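Local coordinates for protein transglutaminase-like enzymes, putative cysteine protease (PDB 3ISR) that is a putative cysteine protease with a transglutaminase-like core, which probably cleaves or remodels amide bonds through a cysteine nucleophile, at residues Pro119-Tyr122 with Cys123-Asp126; Ala170-Thr173 with Ile174-Ala178; Val180-Asp183 with Phe184-Gly188. All coordinates share one frame; numbering follows the deposited sequence.

Interaction 1. Residues Pro119-Tyr122 with Cys123-Asp126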
# COMPACT_ATOMS: atom_id res chain seq x y z
N PRO B 119 10.34 -6.17 12.96
CA PRO B 119 9.85 -6.23 11.57
C PRO B 119 11.02 -6.25 10.60
O PRO B 119 12.10 -5.70 10.90
CB PRO B 119 9.06 -4.93 11.40
CG PRO B 119 8.95 -4.30 12.78
CD PRO B 119 9.96 -4.93 13.67
N SER B 120 10.80 -6.85 9.43
CA SER B 120 11.80 -6.86 8.37
C SER B 120 11.12 -6.49 7.04
O SER B 120 9.92 -6.25 7.03
CB SER B 120 12.44 -8.25 8.30
OG SER B 120 11.45 -9.24 8.07
N ARG B 121 11.88 -6.43 5.94
CA ARG B 121 11.30 -6.00 4.65
C ARG B 121 9.96 -6.67 4.29
O ARG B 121 8.98 -5.99 3.95
CB ARG B 121 12.31 -6.20 3.51
CG ARG B 121 11.71 -5.99 2.08
CD ARG B 121 11.15 -4.56 1.79
NE ARG B 121 10.59 -4.59 0.44
CZ ARG B 121 9.33 -4.93 0.14
NH1 ARG B 121 8.45 -5.21 1.09
NH2 ARG B 121 8.96 -4.98 -1.14
N TYR B 122 9.92 -8.00 4.34
CA TYR B 122 8.74 -8.74 3.91
C TYR B 122 7.84 -9.18 5.06
O TYR B 122 6.88 -9.91 4.84
CB TYR B 122 9.18 -9.97 3.11
CG TYR B 122 10.02 -9.57 1.92
CD1 TYR B 122 9.44 -8.92 0.82
CD2 TYR B 122 11.40 -9.77 1.92
CE1 TYR B 122 10.23 -8.51 -0.27
CE2 TYR B 122 12.20 -9.38 0.84
CZ TYR B 122 11.60 -8.75 -0.23
OH TYR B 122 12.39 -8.39 -1.29
N CYS B 123 8.15 -8.75 6.29
CA CYS B 123 7.41 -9.20 7.47
C CYS B 123 7.12 -7.98 8.35
O CYS B 123 7.83 -7.72 9.34
CB CYS B 123 8.20 -10.26 8.26
SG CYS B 123 8.73 -11.69 7.31
N GLN B 124 6.08 -7.23 7.96
CA GLN B 124 5.73 -5.95 8.62
C GLN B 124 4.88 -6.21 9.86
O GLN B 124 3.67 -5.88 9.91
CB GLN B 124 5.02 -5.01 7.64
CG GLN B 124 5.78 -4.77 6.31
CD GLN B 124 5.27 -5.67 5.19
OE1 GLN B 124 4.93 -6.85 5.41
NE2 GLN B 124 5.20 -5.11 3.98
N SER B 125 5.52 -6.81 10.85
CA SER B 125 4.84 -7.28 12.04
C SER B 125 4.28 -6.12 12.81
O SER B 125 3.24 -6.23 13.48
CB SER B 125 5.80 -8.10 12.93
OG SER B 125 7.09 -7.49 13.00
N ASP B 126 4.93 -4.97 12.69
CA ASP B 126 4.45 -3.77 13.36
C ASP B 126 3.12 -3.25 12.79
O ASP B 126 2.44 -2.50 13.45
CB ASP B 126 5.54 -2.68 13.34
CG ASP B 126 5.94 -2.26 11.93
OD1 ASP B 126 6.16 -3.14 11.07
OD2 ASP B 126 6.04 -1.04 11.68

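Interaction 2. Residues Ala170-Thr173 with Ile174-Ala178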
# COMPACT_ATOMS: atom_id res chain seq x y z
N ALA B 170 4.33 -10.13 3.68
CA ALA B 170 3.28 -10.57 4.57
C ALA B 170 2.08 -9.61 4.57
O ALA B 170 0.94 -10.07 4.62
CB ALA B 170 3.80 -10.72 6.00
N PHE B 171 2.34 -8.31 4.54
CA PHE B 171 1.26 -7.32 4.57
C PHE B 171 0.35 -7.45 3.34
O PHE B 171 -0.85 -7.20 3.44
CB PHE B 171 1.80 -5.89 4.72
CG PHE B 171 0.76 -4.87 5.05
CD1 PHE B 171 0.19 -4.83 6.33
CD2 PHE B 171 0.32 -3.97 4.09
CE1 PHE B 171 -0.80 -3.87 6.64
CE2 PHE B 171 -0.66 -3.01 4.40
CZ PHE B 171 -1.21 -2.97 5.69
N ASP B 172 0.92 -7.86 2.21
CA ASP B 172 0.13 -8.11 1.01
C ASP B 172 -0.65 -9.40 1.13
O ASP B 172 -1.85 -9.44 0.85
CB ASP B 172 1.02 -8.17 -0.23
CG ASP B 172 1.86 -6.93 -0.39
OD1 ASP B 172 1.31 -5.82 -0.21
OD2 ASP B 172 3.06 -7.07 -0.71
N THR B 173 0.02 -10.46 1.58
CA THR B 173 -0.59 -11.80 1.58
C THR B 173 -1.79 -11.85 2.52
O THR B 173 -2.75 -12.58 2.27
CB THR B 173 0.47 -12.89 1.93
OG1 THR B 173 1.54 -12.79 0.99
CG2 THR B 173 -0.13 -14.30 1.84
N ILE B 174 -1.75 -11.06 3.59
CA ILE B 174 -2.82 -11.09 4.57
C ILE B 174 -4.18 -10.67 3.95
O ILE B 174 -5.24 -11.09 4.42
CB ILE B 174 -2.45 -10.31 5.90
CG1 ILE B 174 -3.34 -10.70 7.09
CG2 ILE B 174 -2.51 -8.81 5.71
CD1 ILE B 174 -3.36 -12.18 7.44
N THR B 175 -4.15 -9.86 2.89
CA THR B 175 -5.37 -9.48 2.17
C THR B 175 -5.50 -10.20 0.84
O THR B 175 -6.62 -10.48 0.41
CB THR B 175 -5.46 -7.95 1.88
OG1 THR B 175 -4.26 -7.53 1.20
CG2 THR B 175 -5.59 -7.18 3.18
N GLU B 176 -4.37 -10.50 0.19
CA GLU B 176 -4.40 -11.16 -1.13
C GLU B 176 -4.87 -12.60 -1.01
O GLU B 176 -5.60 -13.10 -1.87
CB GLU B 176 -3.01 -11.11 -1.82
CG GLU B 176 -2.75 -9.80 -2.55
CD GLU B 176 -1.27 -9.57 -2.97
OE1 GLU B 176 -0.45 -10.54 -3.08
OE2 GLU B 176 -0.95 -8.38 -3.19
N ARG B 177 -4.44 -13.27 0.07
CA ARG B 177 -4.84 -14.65 0.40
C ARG B 177 -4.44 -15.68 -0.66
O ARG B 177 -5.12 -16.70 -0.84
CB ARG B 177 -6.35 -14.75 0.66
CG ARG B 177 -6.87 -13.82 1.77
CD ARG B 177 -6.16 -14.07 3.11
NE ARG B 177 -6.87 -13.41 4.22
CZ ARG B 177 -7.98 -13.89 4.77
NH1 ARG B 177 -8.50 -15.04 4.35
NH2 ARG B 177 -8.58 -13.23 5.76
N ALA B 178 -3.36 -15.39 -1.37
CA ALA B 178 -2.78 -16.34 -2.31
C ALA B 178 -1.27 -16.16 -2.36
O ALA B 178 -0.76 -15.05 -2.24
CB ALA B 178 -3.40 -16.15 -3.70
O HOH W 1 -2.74 -5.49 2.52
O HOH W 2 0.25 -12.69 -1.42

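Interaction 3. Residues Val180-Asp183 with Phe184-Gly188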
# COMPACT_ATOMS: atom_id res chain seq x y z
N VAL B 180 2.86 -18.57 -2.63
CA VAL B 180 3.62 -19.80 -2.71
C VAL B 180 4.43 -19.88 -1.41
O VAL B 180 4.20 -19.07 -0.49
CB VAL B 180 4.52 -19.86 -3.96
CG1 VAL B 180 3.66 -20.08 -5.23
CG2 VAL B 180 5.37 -18.58 -4.10
N CYS B 181 5.35 -20.83 -1.29
CA CYS B 181 5.95 -21.05 0.03
C CYS B 181 6.61 -19.80 0.64
O CYS B 181 6.48 -19.57 1.83
CB CYS B 181 6.92 -22.24 0.02
SG CYS B 181 8.32 -22.09 -1.08
N ARG B 182 7.32 -19.01 -0.17
CA ARG B 182 7.96 -17.79 0.36
C ARG B 182 6.96 -16.87 1.09
O ARG B 182 7.25 -16.30 2.17
CB ARG B 182 8.61 -17.04 -0.80
CG ARG B 182 9.27 -15.68 -0.50
CD ARG B 182 9.75 -15.15 -1.87
NE ARG B 182 10.60 -13.96 -1.84
CZ ARG B 182 10.16 -12.70 -1.70
NH1 ARG B 182 8.85 -12.43 -1.51
NH2 ARG B 182 11.04 -11.70 -1.73
N ASP B 183 5.77 -16.77 0.51
CA ASP B 183 4.73 -15.92 1.06
C ASP B 183 4.11 -16.51 2.33
O ASP B 183 3.79 -15.77 3.25
CB ASP B 183 3.64 -15.71 -0.00
CG ASP B 183 4.21 -15.21 -1.33
OD1 ASP B 183 4.86 -14.14 -1.35
OD2 ASP B 183 4.06 -15.91 -2.35
N PHE B 184 3.90 -17.82 2.36
CA PHE B 184 3.38 -18.49 3.55
C PHE B 184 4.37 -18.36 4.71
O PHE B 184 3.98 -18.16 5.86
CB PHE B 184 3.14 -19.99 3.27
CG PHE B 184 1.87 -20.31 2.53
CD1 PHE B 184 1.64 -19.81 1.24
CD2 PHE B 184 0.94 -21.18 3.08
CE1 PHE B 184 0.47 -20.15 0.53
CE2 PHE B 184 -0.24 -21.54 2.37
CZ PHE B 184 -0.47 -21.03 1.10
N ALA B 185 5.66 -18.47 4.41
CA ALA B 185 6.69 -18.33 5.44
C ALA B 185 6.71 -16.90 5.97
O ALA B 185 6.74 -16.67 7.19
CB ALA B 185 8.06 -18.67 4.86
N HIS B 186 6.70 -15.93 5.07
CA HIS B 186 6.78 -14.53 5.51
C HIS B 186 5.58 -14.20 6.38
O HIS B 186 5.70 -13.48 7.36
CB HIS B 186 6.79 -13.55 4.31
CG HIS B 186 8.10 -13.48 3.58
ND1 HIS B 186 9.32 -13.66 4.19
CD2 HIS B 186 8.36 -13.20 2.28
CE1 HIS B 186 10.29 -13.50 3.29
NE2 HIS B 186 9.73 -13.22 2.13
N LEU B 187 4.41 -14.72 6.01
CA LEU B 187 3.22 -14.42 6.80
C LEU B 187 3.21 -15.06 8.20
O LEU B 187 2.86 -14.40 9.18
CB LEU B 187 1.94 -14.76 6.01
CG LEU B 187 0.63 -14.42 6.72
CD1 LEU B 187 0.60 -12.89 7.05
CD2 LEU B 187 -0.56 -14.83 5.82
N GLY B 188 3.65 -16.30 8.31
CA GLY B 188 3.81 -16.95 9.62
C GLY B 188 4.78 -16.15 10.49
O GLY B 188 4.51 -15.90 11.67

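Interaction 1. Residues Pro119-Tyr122 with Cys123-Asp126
P119 lies against S125 and D126, its pyrrolidine ring crossing the D126 side chain at about a right angle. CB of P119 is 3.4 Å from OD1 of D126, while the S125 hydroxyl comes up to the main chain, with OG 3.4 Å from P119 CA. The carboxylate meets the ring because CG of D126 is tucked between its own backbone N and carbonyl carbon (chi1 60°). Its polar ends go to another chain: R121 of the second subunit forms a salt bridge with OD1, and Y122 of the second subunit a hydrogen bond with OD2.

At S120 the chain pairs with itself. S120 N donates to C123 O at 3.1 Å, and C123 N returns a bond to S120 O at 3.2 Å, a single antiparallel hydrogen-bonded pair closed by a type I beta turn from S120 to C123. An inverse gamma turn centred on Q124 follows directly, with a weak bond from S125 N to the same C123 O. The S120 hydroxyl packs on C123 CB (3.4 Å from OG) and is hydrogen-bonded to D248 and R193.

R121 folds back over its neighbour: CG rides 3.5 Å above the centre of the Y122 ring, and CE1 of that ring lies over one face of the guanidinium. Q124 NE2 sits near the guanidinium plane, at its edge, though its own hydrogen bond goes to S169; NH2 of R121 bridges to D126 of the second subunit.

Besides R121, the Y122 ring meets the ring of H186, their planes about 15° apart, and makes a cation-pi contact with R182. The bent Q124 chain brings OE1 alongside Y122 O, and that amide oxygen accepts from F171 N.

Interaction 2. Residues Ala170-Thr173 with Ile174-Ala178
D172 O is gripped by two backbone donors from the next turn. E176 N approaches in the carbonyl plane at 2.8 Å, a straight helical bond, while T175 N, 3.1 Å from the same oxygen, comes from above that plane (50° out of it). R177 N closes on T173 O at 2.9 Å just as the helix ends, R177 itself leaving helical geometry with positive phi. Its bent side chain doubles back so that NE donates to I174 O, 2.8 Å away; the guanidinium continues to N156 O and to E135 of the third subunit.

Two waters extend the network. One donates to F171 O and also bonds to T175 OG1. The other joins T173 OG1 to E176 OE1 and A178 O, donating to the last two, and so ties the helix to the strand that follows it in this beta-alpha-beta unit.

Packing is close where I174 CG2, held between its own backbone N and carbonyl carbon, presses on F171 O at 3.2 Å. Along the other flank the E176 carboxylate lies beside D172, OE2 3.6 Å from CB.

D172 OD2 turns back to accept from S169 N, just before the helix. With OD1 of D172 and OE2 of E176 only 4.5 Å apart, the two like charges would probably make each carboxylate a little harder to ionise, an effect that these bonds to S169 and water are likely to ease.

Interaction 3. Residues Val180-Asp183 with Phe184-Gly188
R182 and H186, one helical turn apart, form the close-packed side of this contact. NE2 of H186 stands over one face of the R182 guanidinium, offset toward its rim, and the two planes are 81° apart: the imidazole presents its edge. CG of R182 is 3.6 Å from that NE2, and R182 O lies over the face of the ring, 3.3 Å from CD2. The R182 chain runs out straight from CG to NE, with chi1 at 176°, and so takes the guanidinium to the T168 carbonyl and the Y122 ring. With R182 cut back to an alanine, the T168 carbonyl is likely to lose its donor, and the H186 edge and Y122 ring their cationic neighbour.

F184 is also snug, the edge of its ring at V180 O, 3.2 Å from CD1. By contrast the V180 and C181 side chains do not touch 184-188; C181 opens the helix where transglutaminase-like enzymes carry their nucleophile, consistent with such a role.

At this first turn D183 OD2 uses its anti lone pair to accept from V180 N at 2.9 Å, and T164 bonds to the same oxygen. A carboxylate so placed would probably complement the positive end of the helix.

How the interactions relate
The three contacts run in series, none nesting in or crossing another, and each closes only a turn of its own. Interaction 1 closes a beta turn in the loop between strand 78-96 and helix 129-136; interaction 2 spans helix 170-176 and its C-terminal end, and interaction 3, after the short strand 178-179, begins helix 181-194. In space they meet as a triangle. Y122 O probably accepts from A170 N, joining interaction 1 to interaction 2; the Y122 ring joins it to interaction 3. Between interactions 2 and 3, A170 lies on L187, and T173 on D183 and L187. The loop of 119-126 thus joins helices 170-176 and 181-194, two of the helices of the transglutaminase-like region.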